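Local coordinates for uncharacterized protein (Magnetospirillum magneticum AMB-1, PDB 5MU5), which is a Maf-family glycosyltransferase that probably attaches sugar to flagellin and is involved in formation of the bacterial flagellum, at residues Val275-Ser280 / Thr399-Leu404; Thr305-Leu310 / Phe340-Ala345; Phe319-Glu324 / Thr394-Thr399; Ser389-Thr394 / Glu466-Trp471; Leu404-Leu409 / Ala523-Ser528. All coordinates share one frame; numbering follows the deposited sequence.

Interaction 1 (Val275-Ser280 / Thr399-Leu404); sequences VFIVGS and TAALAL. With SO4 (sulfate ion), chain B.
With chi1 at 72°, Val-275 sets CG1 between its backbone N and carbonyl carbon, from where it meets Ala-401 CB at 4.2 Å. Ile-277, two residues on along strand 275-278, turns CG1 anti to its carbonyl carbon (chi1 -70°) and then runs nearly extended, and its CD1 also lies 4.2 Å from Ala-401 CB. One alanine methyl of helix 393-404 is therefore approached by two branches from the same side of a strand, at loose van der Waals distance and with no polar atom taking part. The short side chain matters to the geometry: the CA atoms of Val-275 and Ala-401 stand only 7.6 Å apart, a close approach of helix to sheet. Ala-401 also touches Ile-301 on the neighbouring strand to one side, while Leu-409, on the neighbour to the other, packs on both Val-275 and Ile-277, making a continuous aliphatic floor beneath the helix. Past the strand the chain turns through Gly-279 to Ser-280, whose OG is hydrogen-bonded to sulfate O1 at 3.2 Å; the same ion, probably from the crystallisation liquor, is also hydrogen-bonded to Thr-305 OG1. A helix laid in this way on the parallel strands of a sheet is consistent with a Rossmann-like alpha/beta domain.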
# COMPACT_ATOMS: atom_id res chain seq x y z
N VAL A 275 10.73 20.36 -21.05
CA VAL A 275 10.80 20.62 -19.63
C VAL A 275 12.06 19.97 -19.05
O VAL A 275 12.44 18.85 -19.43
CB VAL A 275 9.51 20.15 -18.91
CG1 VAL A 275 9.43 18.64 -18.85
CG2 VAL A 275 9.46 20.72 -17.51
N PHE A 276 12.73 20.71 -18.17
CA PHE A 276 13.87 20.23 -17.43
C PHE A 276 13.43 19.94 -16.02
O PHE A 276 13.00 20.86 -15.32
CB PHE A 276 15.00 21.25 -17.36
CG PHE A 276 15.64 21.56 -18.66
CD1 PHE A 276 15.36 20.82 -19.82
CD2 PHE A 276 16.56 22.57 -18.73
CE1 PHE A 276 15.99 21.11 -20.99
CE2 PHE A 276 17.19 22.87 -19.91
CZ PHE A 276 16.91 22.15 -21.04
N ILE A 277 13.51 18.67 -15.63
CA ILE A 277 13.14 18.23 -14.29
C ILE A 277 14.43 18.06 -13.54
O ILE A 277 15.29 17.29 -13.95
CB ILE A 277 12.35 16.92 -14.36
CG1 ILE A 277 10.98 17.23 -14.96
CG2 ILE A 277 12.17 16.34 -12.97
CD1 ILE A 277 10.31 16.05 -15.60
N VAL A 278 14.57 18.80 -12.45
CA VAL A 278 15.83 18.89 -11.76
C VAL A 278 15.69 18.37 -10.35
O VAL A 278 14.95 18.93 -9.56
CB VAL A 278 16.32 20.35 -11.68
CG1 VAL A 278 17.71 20.40 -11.10
CG2 VAL A 278 16.32 20.99 -13.06
N GLY A 279 16.42 17.31 -10.05
CA GLY A 279 16.49 16.76 -8.70
C GLY A 279 17.73 17.24 -7.96
O GLY A 279 18.52 18.05 -8.47
N SER A 280 17.92 16.69 -6.77
CA SER A 280 19.02 17.09 -5.90
C SER A 280 20.30 16.25 -5.99
O SER A 280 21.19 16.39 -5.18
CB SER A 280 18.52 17.18 -4.44
OG SER A 280 18.01 15.94 -3.99
N THR A 399 5.56 13.56 -12.71
CA THR A 399 4.17 13.23 -12.98
C THR A 399 3.37 14.52 -13.22
O THR A 399 2.49 14.54 -14.08
CB THR A 399 3.52 12.34 -11.88
OG1 THR A 399 2.22 11.92 -12.31
CG2 THR A 399 3.35 13.08 -10.57
N ALA A 400 3.71 15.59 -12.49
CA ALA A 400 3.05 16.89 -12.69
C ALA A 400 3.30 17.38 -14.10
O ALA A 400 2.40 17.87 -14.75
CB ALA A 400 3.54 17.93 -11.69
N ALA A 401 4.53 17.23 -14.57
CA ALA A 401 4.89 17.71 -15.90
C ALA A 401 4.11 16.99 -17.00
O ALA A 401 3.65 17.62 -17.95
CB ALA A 401 6.38 17.54 -16.13
N LEU A 402 3.96 15.68 -16.86
CA LEU A 402 3.24 14.89 -17.84
C LEU A 402 1.75 15.21 -17.79
O LEU A 402 1.09 15.30 -18.81
CB LEU A 402 3.48 13.39 -17.61
CG LEU A 402 4.92 12.96 -17.88
CD1 LEU A 402 5.20 11.62 -17.21
CD2 LEU A 402 5.19 12.90 -19.38
N ALA A 403 1.24 15.43 -16.58
CA ALA A 403 -0.16 15.77 -16.40
C ALA A 403 -0.51 17.12 -17.07
O ALA A 403 -1.57 17.25 -17.71
CB ALA A 403 -0.49 15.79 -14.93
N LEU A 404 0.39 18.09 -16.97
CA LEU A 404 0.19 19.40 -17.55
C LEU A 404 0.30 19.42 -19.07
O LEU A 404 -0.20 20.33 -19.70
CB LEU A 404 1.20 20.38 -16.98
CG LEU A 404 1.00 20.61 -15.49
CD1 LEU A 404 2.09 21.58 -15.05
CD2 LEU A 404 -0.39 21.15 -15.16
S SO4 B . 14.70 16.62 -1.87
O1 SO4 B . 14.94 16.53 -3.33
O2 SO4 B . 16.03 16.49 -1.20
O3 SO4 B . 13.78 15.51 -1.44
O4 SO4 B . 14.02 17.92 -1.59

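Interaction 2 (Thr305-Leu310 / Phe340-Ala345); sequences TASRVL and FGFGSA. With SO4 (sulfate ion), chain B.
The ring of Phe-342 reaches across to Ser-307 within a beta-alpha-beta succession of the parallel part of the mixed sheet: helix 307-312 leads to strand 319-322, and the loop after helix 327-340 carries the chain into strand 346-350. From CB the Phe-342 side chain runs out to CE1, which lies 3.7 Å from Ser-307 CB and 3.9 Å from Ser-307 OG. CZ, the tip, comes 3.8 Å from Ser-307 OG; the serine sits obliquely to the ring plane. Leu-333 and His-337 of helix 327-340 touch the same aromatic side chain, so it fills the angle between the two helices. Were the ring cut back to an alanine here, Ser-307 CB would probably lose its aromatic neighbour and a gap open between the helices. Nearer the surface, Arg-308 sends its chain off with CG anti to the backbone N (chi1 -178°) and bends it at the third torsion, which brings NH1 to the edge of Phe-340, 3.8 Å from CE2. Guanidinium and ring planes stand 66° apart, so this is no stack, and the charge has its strong partner in a salt bridge with Glu-339. Two glycines with positive phi shape the loop, Gly-341 just beyond the helix and Gly-343 inside a type II' turn from Phe-342 to Ala-345. Just ahead of helix 307-312, Thr-305 grips the sulfate twice: its N donates to O4 at 2.8 Å and its OG1 to O2 at 2.7 Å.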
# COMPACT_ATOMS: atom_id res chain seq x y z
N THR A 305 14.76 20.33 -2.85
CA THR A 305 16.02 21.01 -2.54
C THR A 305 16.90 21.37 -3.72
O THR A 305 17.89 22.09 -3.56
CB THR A 305 16.88 20.21 -1.52
OG1 THR A 305 17.07 18.86 -1.98
CG2 THR A 305 16.21 20.20 -0.17
N ALA A 306 16.54 20.87 -4.90
CA ALA A 306 17.22 21.24 -6.15
C ALA A 306 17.25 22.76 -6.37
O ALA A 306 18.11 23.28 -7.07
CB ALA A 306 16.50 20.60 -7.31
N SER A 307 16.30 23.46 -5.78
CA SER A 307 16.18 24.90 -5.98
C SER A 307 17.44 25.65 -5.56
O SER A 307 17.84 26.63 -6.21
CB SER A 307 14.96 25.42 -5.20
OG SER A 307 15.06 25.12 -3.81
N ARG A 308 18.09 25.17 -4.50
CA ARG A 308 19.31 25.79 -3.99
C ARG A 308 20.39 25.93 -5.07
O ARG A 308 20.92 27.02 -5.26
CB ARG A 308 19.84 24.99 -2.79
CG ARG A 308 21.07 25.60 -2.17
CD ARG A 308 21.47 24.89 -0.88
NE ARG A 308 20.62 25.22 0.28
CZ ARG A 308 20.62 26.39 0.93
NH1 ARG A 308 21.40 27.40 0.54
NH2 ARG A 308 19.81 26.56 1.97
N VAL A 309 20.68 24.85 -5.78
CA VAL A 309 21.74 24.86 -6.79
C VAL A 309 21.33 25.66 -8.04
O VAL A 309 22.15 26.34 -8.66
CB VAL A 309 22.25 23.44 -7.15
CG1 VAL A 309 21.17 22.58 -7.82
CG2 VAL A 309 23.49 23.53 -8.04
N LEU A 310 20.06 25.59 -8.41
CA LEU A 310 19.58 26.37 -9.53
C LEU A 310 19.71 27.85 -9.19
O LEU A 310 20.35 28.61 -9.93
CB LEU A 310 18.13 26.02 -9.87
CG LEU A 310 17.95 24.56 -10.29
CD1 LEU A 310 16.49 24.19 -10.34
CD2 LEU A 310 18.60 24.30 -11.63
N PHE A 340 18.27 33.29 -1.36
CA PHE A 340 18.24 33.65 -2.78
C PHE A 340 16.95 34.27 -3.29
O PHE A 340 16.96 34.94 -4.32
CB PHE A 340 18.48 32.42 -3.64
CG PHE A 340 19.74 31.69 -3.31
CD1 PHE A 340 20.98 32.18 -3.73
CD2 PHE A 340 19.69 30.49 -2.60
CE1 PHE A 340 22.15 31.49 -3.43
CE2 PHE A 340 20.86 29.81 -2.29
CZ PHE A 340 22.09 30.31 -2.71
N GLY A 341 15.83 34.00 -2.61
CA GLY A 341 14.52 34.44 -3.10
C GLY A 341 14.08 33.50 -4.21
O GLY A 341 14.91 32.92 -4.90
N PHE A 342 12.78 33.34 -4.40
CA PHE A 342 12.25 32.43 -5.42
C PHE A 342 11.75 33.12 -6.67
O PHE A 342 11.30 32.47 -7.61
CB PHE A 342 11.15 31.54 -4.83
CG PHE A 342 11.67 30.31 -4.17
CD1 PHE A 342 12.01 29.21 -4.94
CD2 PHE A 342 11.84 30.25 -2.80
CE1 PHE A 342 12.51 28.06 -4.35
CE2 PHE A 342 12.34 29.11 -2.20
CZ PHE A 342 12.68 28.02 -2.97
N GLY A 343 11.82 34.45 -6.69
CA GLY A 343 11.44 35.21 -7.87
C GLY A 343 10.01 34.98 -8.29
O GLY A 343 9.09 35.05 -7.47
N SER A 344 9.81 34.67 -9.57
CA SER A 344 8.48 34.45 -10.13
C SER A 344 8.03 32.97 -10.12
O SER A 344 7.05 32.63 -10.77
CB SER A 344 8.48 34.93 -11.57
OG SER A 344 9.43 34.16 -12.29
N ALA A 345 8.74 32.09 -9.41
CA ALA A 345 8.40 30.66 -9.40
C ALA A 345 7.03 30.39 -8.81
O ALA A 345 6.66 30.98 -7.81
CB ALA A 345 9.46 29.86 -8.64
S SO4 B . 14.70 16.62 -1.87
O1 SO4 B . 14.94 16.53 -3.33
O2 SO4 B . 16.03 16.49 -1.20
O3 SO4 B . 13.78 15.51 -1.44
O4 SO4 B . 14.02 17.92 -1.59

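Interaction 3 (Phe319-Glu324 / Thr394-Thr399); sequences FQMLLE and TNTGTT
Met-321 and Leu-323, both pointing from the strand side toward the helix, close on Thr-396 and Gly-397. Bends at the second and third torsions (chi2 -65°, chi3 -53°) fold the methionine so that its CE methyl sits 3.5 Å from Thr-396 CG2, a tight pair of carbons. Behind it, Met-321 CG rests 3.8 Å from Gly-397 CA. Here a helix packs on a strand of a parallel alpha/beta sheet, and the glycine, with no side chain to meet CG, allows the close approach: 6.0 Å between the CA atoms of Met-321 and Gly-397. Leu-323 wraps the other branch of the threonine, its CB lying 3.5 Å from Thr-396 OG1. A serine at Met-321 would probably leave Thr-396 CG2 without its methyl partner and the glycine surface uncovered. In the next shell, the hydroxyl of Thr-396 is hydrogen-bonded to Ser-389 O, which probably holds the side chain's rotation, and with it the methyl facing Met-321. Ile-301 and Ile-348 touch Met-321 from the neighbouring strands on either side. No hydrogen bond crosses the contact, which is van der Waals packing, and the buried hydroxyl beside Leu-323 is satisfied by a carbonyl in the loop leading to the helix.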
# COMPACT_ATOMS: atom_id res chain seq x y z
N PHE A 319 8.65 26.29 -12.01
CA PHE A 319 7.86 25.62 -10.98
C PHE A 319 8.76 25.06 -9.92
O PHE A 319 9.84 24.57 -10.23
CB PHE A 319 6.99 24.53 -11.58
CG PHE A 319 5.99 25.05 -12.56
CD1 PHE A 319 4.91 25.81 -12.12
CD2 PHE A 319 6.13 24.82 -13.92
CE1 PHE A 319 3.99 26.32 -13.01
CE2 PHE A 319 5.21 25.33 -14.82
CZ PHE A 319 4.14 26.09 -14.36
N GLN A 320 8.31 25.17 -8.67
CA GLN A 320 8.98 24.56 -7.53
C GLN A 320 8.03 23.50 -6.97
O GLN A 320 6.86 23.78 -6.66
CB GLN A 320 9.33 25.62 -6.47
CG GLN A 320 9.84 25.06 -5.14
CD GLN A 320 11.20 24.41 -5.26
OE1 GLN A 320 12.06 24.86 -6.02
NE2 GLN A 320 11.42 23.34 -4.50
N MET A 321 8.53 22.27 -6.84
CA MET A 321 7.70 21.15 -6.40
C MET A 321 7.95 20.83 -4.94
O MET A 321 9.11 20.88 -4.46
CB MET A 321 7.98 19.90 -7.21
CG MET A 321 7.97 20.09 -8.71
SD MET A 321 6.39 20.55 -9.41
CE MET A 321 5.36 19.23 -8.73
N LEU A 322 6.86 20.52 -4.24
CA LEU A 322 6.95 20.07 -2.87
C LEU A 322 5.94 18.95 -2.66
O LEU A 322 4.75 19.12 -2.96
CB LEU A 322 6.67 21.21 -1.90
CG LEU A 322 6.95 20.90 -0.44
CD1 LEU A 322 8.43 20.60 -0.21
CD2 LEU A 322 6.49 22.06 0.44
N LEU A 323 6.42 17.82 -2.13
CA LEU A 323 5.58 16.65 -1.84
C LEU A 323 5.28 16.53 -0.35
O LEU A 323 4.14 16.38 0.04
CB LEU A 323 6.28 15.38 -2.31
CG LEU A 323 5.62 14.01 -2.00
CD1 LEU A 323 4.29 13.89 -2.71
CD2 LEU A 323 6.53 12.86 -2.41
N GLU A 324 6.33 16.59 0.46
CA GLU A 324 6.23 16.31 1.89
C GLU A 324 5.43 17.30 2.71
O GLU A 324 5.52 18.52 2.52
CB GLU A 324 7.61 16.26 2.54
CG GLU A 324 8.57 15.17 2.07
CD GLU A 324 9.81 15.11 2.97
OE1 GLU A 324 9.67 14.72 4.17
OE2 GLU A 324 10.94 15.43 2.50
N THR A 394 10.90 14.20 -6.79
CA THR A 394 11.28 14.01 -8.18
C THR A 394 10.18 13.30 -8.97
O THR A 394 10.00 13.57 -10.17
CB THR A 394 12.59 13.22 -8.28
OG1 THR A 394 13.66 14.08 -7.86
CG2 THR A 394 12.87 12.82 -9.66
N ASN A 395 9.46 12.40 -8.30
CA ASN A 395 8.30 11.73 -8.88
C ASN A 395 7.20 12.74 -9.08
O ASN A 395 6.51 12.71 -10.10
CB ASN A 395 7.76 10.63 -7.94
CG ASN A 395 8.78 9.56 -7.67
OD1 ASN A 395 9.34 9.43 -6.54
ND2 ASN A 395 9.10 8.80 -8.71
N THR A 396 7.03 13.63 -8.10
CA THR A 396 5.98 14.66 -8.14
C THR A 396 6.17 15.57 -9.33
O THR A 396 5.23 15.86 -10.04
CB THR A 396 5.99 15.53 -6.86
OG1 THR A 396 6.08 14.69 -5.70
CG2 THR A 396 4.74 16.39 -6.81
N GLY A 397 7.41 16.02 -9.54
CA GLY A 397 7.70 16.90 -10.68
C GLY A 397 7.52 16.20 -12.02
O GLY A 397 6.99 16.78 -12.95
N THR A 398 7.94 14.96 -12.12
CA THR A 398 7.80 14.23 -13.37
C THR A 398 6.34 13.99 -13.70
O THR A 398 5.92 14.21 -14.83
CB THR A 398 8.53 12.90 -13.27
OG1 THR A 398 9.90 13.17 -12.98
CG2 THR A 398 8.39 12.12 -14.56
N THR A 399 5.56 13.56 -12.71
CA THR A 399 4.17 13.23 -12.98
C THR A 399 3.37 14.52 -13.22
O THR A 399 2.49 14.54 -14.08
CB THR A 399 3.52 12.34 -11.88
OG1 THR A 399 2.22 11.92 -12.31
CG2 THR A 399 3.35 13.08 -10.57

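Interaction 4 (Ser389-Thr394 / Glu466-Trp471); sequences SGPTVT and ETIMLW
A cis peptide bond ahead of Pro-391 turns the loop 389-394 so that the proline faces the first turn of helix 467-482, its CA 7.1 Å from that of Trp-471. The ring of Pro-391 offers two carbons to two residues. Its CB lies 4.0 Å from Ile-468 CD1, and its CG lies 4.0 Å from Trp-471 CB, where the proline and tryptophan side chains cross at about a right angle. Ile-468 gets there by setting CG1 anti to the backbone N (chi1 -179°) and bending at the next torsion, which turns its terminal methyl toward the proline; its CG1 also lies loosely beside Thr-392 CG2, at 4.4 Å. The contact joins the loop leading into helix 393-404 to the start of helix 467-482. Of the Trp-471 side chain, CB does the touching, for the indole leads away and folds back over its own helix, with Thr-467 O 3.5 Å above one ring face near the rim. Thr-392 holds the N-cap position of helix 393-404, yet its hydroxyl makes no capping bond and pairs instead with the hydroxyl of Thr-472 on the neighbouring helix. Asn-395 OD1 accepts from Thr-392 N, which is one of the two bonds of a capping box, without the reciprocal one. The side chain of Thr-392 also stands about 5 Å from the bound sulfate.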
# COMPACT_ATOMS: atom_id res chain seq x y z
N SER A 389 2.87 10.34 -7.72
CA SER A 389 3.42 11.61 -7.27
C SER A 389 4.47 11.38 -6.20
O SER A 389 5.22 12.31 -5.89
CB SER A 389 2.34 12.59 -6.76
OG SER A 389 1.72 12.14 -5.58
N GLY A 390 4.50 10.16 -5.66
CA GLY A 390 5.52 9.73 -4.68
C GLY A 390 6.35 8.59 -5.24
O GLY A 390 6.07 8.13 -6.36
N PRO A 391 7.30 8.07 -4.46
CA PRO A 391 7.56 8.38 -3.06
C PRO A 391 8.35 9.66 -2.78
O PRO A 391 8.31 10.15 -1.65
CB PRO A 391 8.36 7.16 -2.57
CG PRO A 391 9.04 6.63 -3.79
CD PRO A 391 8.05 6.86 -4.88
N THR A 392 9.06 10.20 -3.75
CA THR A 392 9.82 11.44 -3.54
C THR A 392 9.40 12.57 -4.53
O THR A 392 8.63 12.36 -5.50
CB THR A 392 11.31 11.16 -3.65
OG1 THR A 392 11.60 10.66 -4.96
CG2 THR A 392 11.70 10.10 -2.63
N VAL A 393 9.94 13.76 -4.27
CA VAL A 393 9.53 14.98 -4.95
C VAL A 393 9.91 15.00 -6.43
O VAL A 393 9.27 15.68 -7.24
CB VAL A 393 10.04 16.23 -4.18
CG1 VAL A 393 11.56 16.31 -4.18
CG2 VAL A 393 9.41 17.51 -4.74
N THR A 394 10.90 14.20 -6.79
CA THR A 394 11.28 14.01 -8.18
C THR A 394 10.18 13.30 -8.97
O THR A 394 10.00 13.57 -10.17
CB THR A 394 12.59 13.22 -8.28
OG1 THR A 394 13.66 14.08 -7.86
CG2 THR A 394 12.87 12.82 -9.66
N GLU A 466 20.15 2.87 -2.96
CA GLU A 466 19.43 2.41 -1.79
C GLU A 466 18.02 2.09 -2.20
O GLU A 466 17.56 2.47 -3.28
CB GLU A 466 19.35 3.53 -0.77
CG GLU A 466 20.68 4.11 -0.33
CD GLU A 466 20.54 5.49 0.29
OE1 GLU A 466 19.47 5.79 0.87
OE2 GLU A 466 21.49 6.30 0.18
N THR A 467 17.31 1.44 -1.30
CA THR A 467 15.96 0.94 -1.56
C THR A 467 14.95 2.05 -1.89
O THR A 467 14.16 1.90 -2.82
CB THR A 467 15.51 0.06 -0.38
OG1 THR A 467 16.36 -1.10 -0.35
CG2 THR A 467 14.05 -0.38 -0.48
N ILE A 468 14.98 3.15 -1.15
CA ILE A 468 14.06 4.27 -1.41
C ILE A 468 14.27 4.85 -2.81
O ILE A 468 13.32 5.30 -3.48
CB ILE A 468 14.17 5.39 -0.33
CG1 ILE A 468 13.19 6.56 -0.58
CG2 ILE A 468 15.57 6.01 -0.32
CD1 ILE A 468 11.71 6.21 -0.58
N MET A 469 15.53 4.83 -3.25
CA MET A 469 15.88 5.31 -4.57
C MET A 469 15.40 4.39 -5.70
O MET A 469 15.05 4.85 -6.80
CB MET A 469 17.38 5.57 -4.60
CG MET A 469 17.75 6.63 -3.59
SD MET A 469 19.36 7.34 -3.85
CE MET A 469 20.50 6.19 -3.09
N LEU A 470 15.34 3.08 -5.44
CA LEU A 470 14.86 2.15 -6.45
C LEU A 470 13.35 2.31 -6.62
O LEU A 470 12.86 2.21 -7.75
CB LEU A 470 15.22 0.71 -6.08
CG LEU A 470 16.72 0.46 -5.80
CD1 LEU A 470 16.91 -0.88 -5.13
CD2 LEU A 470 17.56 0.55 -7.05
N TRP A 471 12.63 2.57 -5.53
CA TRP A 471 11.18 2.83 -5.61
C TRP A 471 10.94 4.10 -6.39
O TRP A 471 10.06 4.16 -7.23
CB TRP A 471 10.53 2.99 -4.23
CG TRP A 471 10.67 1.80 -3.31
CD1 TRP A 471 10.88 0.50 -3.66
CD2 TRP A 471 10.53 1.81 -1.88
NE1 TRP A 471 10.93 -0.28 -2.54
CE2 TRP A 471 10.70 0.49 -1.43
CE3 TRP A 471 10.27 2.82 -0.94
CZ2 TRP A 471 10.65 0.14 -0.08
CZ3 TRP A 471 10.22 2.47 0.42
CH2 TRP A 471 10.41 1.14 0.83

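Interaction 5 (Leu404-Leu409 / Ala523-Ser528); sequences LGFREL and AKVRAS
A Schellman motif ends helix 393-404 here, with Gly-405 as its C-prime residue at a phi of 125°, and Leu-404 before the turn and Phe-406 after it both face helix 515-528. Phe-406 N returns to Ala-401 O and Gly-405 N to Leu-402 O, the two bonds that define the motif. Arg-407 NH1 braces the turn, donating to Phe-406 O at 2.7 Å from above the carbonyl plane, and also to Leu-402 O. Leu-404 and Phe-406 converge on one residue, Val-525, which splits its branches between them. Its CG1, anti to the backbone N (chi1 164°), lies 4.1 Å from Leu-404 CD1, while CG2 lies 3.9 Å from Phe-406 CZ, oblique to the ring. Both partners cross the valine side chain at about a right angle. Phe-319 also reaches Val-525 CG1, and Leu-271 touches the same valine, so Val-525 packs against strand 319-322 and the loop at Leu-271 as well. At the last turn of its helix, Val-525 O takes both the amide N and the hydroxyl of Ser-528, with OG 2.6 Å away. With no hydrogen bond or charge pair crossing it, the junction is apolar in kind and rests on van der Waals packing of methyls and ring.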
# COMPACT_ATOMS: atom_id res chain seq x y z
N LEU A 404 0.39 18.09 -16.97
CA LEU A 404 0.19 19.40 -17.55
C LEU A 404 0.30 19.42 -19.07
O LEU A 404 -0.20 20.33 -19.70
CB LEU A 404 1.20 20.38 -16.98
CG LEU A 404 1.00 20.61 -15.49
CD1 LEU A 404 2.09 21.58 -15.05
CD2 LEU A 404 -0.39 21.15 -15.16
N GLY A 405 0.93 18.41 -19.64
CA GLY A 405 0.96 18.28 -21.08
C GLY A 405 2.35 18.18 -21.66
O GLY A 405 2.48 17.95 -22.85
N PHE A 406 3.38 18.37 -20.85
CA PHE A 406 4.74 18.27 -21.34
C PHE A 406 5.05 16.84 -21.77
O PHE A 406 4.58 15.88 -21.17
CB PHE A 406 5.73 18.78 -20.29
CG PHE A 406 5.52 20.23 -19.95
CD1 PHE A 406 5.96 21.23 -20.81
CD2 PHE A 406 4.88 20.60 -18.79
CE1 PHE A 406 5.75 22.56 -20.52
CE2 PHE A 406 4.69 21.93 -18.48
CZ PHE A 406 5.13 22.92 -19.33
N ARG A 407 5.83 16.71 -22.84
CA ARG A 407 6.14 15.43 -23.43
C ARG A 407 7.62 15.19 -23.70
O ARG A 407 8.07 14.05 -23.60
CB ARG A 407 5.31 15.25 -24.70
CG ARG A 407 3.80 15.19 -24.43
CD ARG A 407 3.41 13.91 -23.71
NE ARG A 407 1.98 13.82 -23.42
CZ ARG A 407 1.39 14.25 -22.31
NH1 ARG A 407 2.10 14.83 -21.33
NH2 ARG A 407 0.09 14.08 -22.14
N GLU A 408 8.37 16.25 -24.00
CA GLU A 408 9.79 16.16 -24.16
C GLU A 408 10.39 16.54 -22.80
O GLU A 408 10.27 17.68 -22.36
CB GLU A 408 10.26 17.09 -25.27
CG GLU A 408 11.70 16.83 -25.71
CD GLU A 408 12.19 17.82 -26.76
OE1 GLU A 408 11.35 18.30 -27.55
OE2 GLU A 408 13.39 18.11 -26.82
N LEU A 409 11.00 15.58 -22.15
CA LEU A 409 11.47 15.74 -20.78
C LEU A 409 12.94 15.48 -20.68
O LEU A 409 13.43 14.53 -21.25
CB LEU A 409 10.81 14.70 -19.87
CG LEU A 409 9.45 14.95 -19.25
CD1 LEU A 409 8.39 15.31 -20.28
CD2 LEU A 409 9.03 13.71 -18.49
N ALA A 523 1.55 30.04 -20.72
CA ALA A 523 0.22 30.62 -20.74
C ALA A 523 -0.85 29.50 -20.74
O ALA A 523 -1.83 29.59 -20.01
CB ALA A 523 0.06 31.54 -21.94
N LYS A 524 -0.64 28.45 -21.52
CA LYS A 524 -1.59 27.31 -21.51
C LYS A 524 -1.66 26.65 -20.15
O LYS A 524 -2.72 26.41 -19.60
CB LYS A 524 -1.18 26.26 -22.55
CG LYS A 524 -1.38 26.74 -23.97
CD LYS A 524 -1.04 25.69 -25.01
CE LYS A 524 -1.59 26.17 -26.34
NZ LYS A 524 -1.02 25.40 -27.47
N VAL A 525 -0.51 26.37 -19.58
CA VAL A 525 -0.46 25.79 -18.26
C VAL A 525 -1.22 26.65 -17.27
O VAL A 525 -2.10 26.19 -16.56
CB VAL A 525 1.01 25.63 -17.81
CG1 VAL A 525 1.09 25.38 -16.31
CG2 VAL A 525 1.67 24.49 -18.59
N ARG A 526 -0.88 27.93 -17.24
CA ARG A 526 -1.47 28.88 -16.32
C ARG A 526 -2.99 28.96 -16.48
O ARG A 526 -3.72 29.05 -15.51
CB ARG A 526 -0.85 30.23 -16.60
CG ARG A 526 -1.25 31.32 -15.66
CD ARG A 526 -0.43 31.22 -14.41
NE ARG A 526 -1.05 31.96 -13.32
CZ ARG A 526 -0.63 31.90 -12.07
NH1 ARG A 526 0.41 31.11 -11.76
NH2 ARG A 526 -1.25 32.61 -11.13
N ALA A 527 -3.46 28.92 -17.72
CA ALA A 527 -4.89 28.98 -17.99
C ALA A 527 -5.60 27.72 -17.52
O ALA A 527 -6.78 27.78 -17.27
CB ALA A 527 -5.15 29.19 -19.48
N SER A 528 -4.89 26.60 -17.39
CA SER A 528 -5.51 25.33 -16.96
C SER A 528 -5.66 25.19 -15.43
O SER A 528 -6.48 24.40 -14.95
CB SER A 528 -4.71 24.14 -17.52
OG SER A 528 -3.46 24.04 -16.85

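In the fold
Helix 393-404 is the common element: interactions 4, 3 and 1 use it in turn from its beginning to its later residues, and interaction 5 takes over where it ends and strand 408-412 follows. Interactions 1 and 3 lie 7 Å apart between centres and join this one helix to strands 275-278 and 319-322 of the same mixed sheet, parallel there. Interaction 2, 15 Å from interaction 1, is nested inside the loop that interaction 1 closes along the chain, and the two share the sulfate. Interactions 4 and 5, with centres 24 Å apart, tie in helices 467-482 and 515-528. The contacts thus join the central sheet to helices distant in sequence; the sulfate, probably from the crystallisation liquor, may mark a pocket.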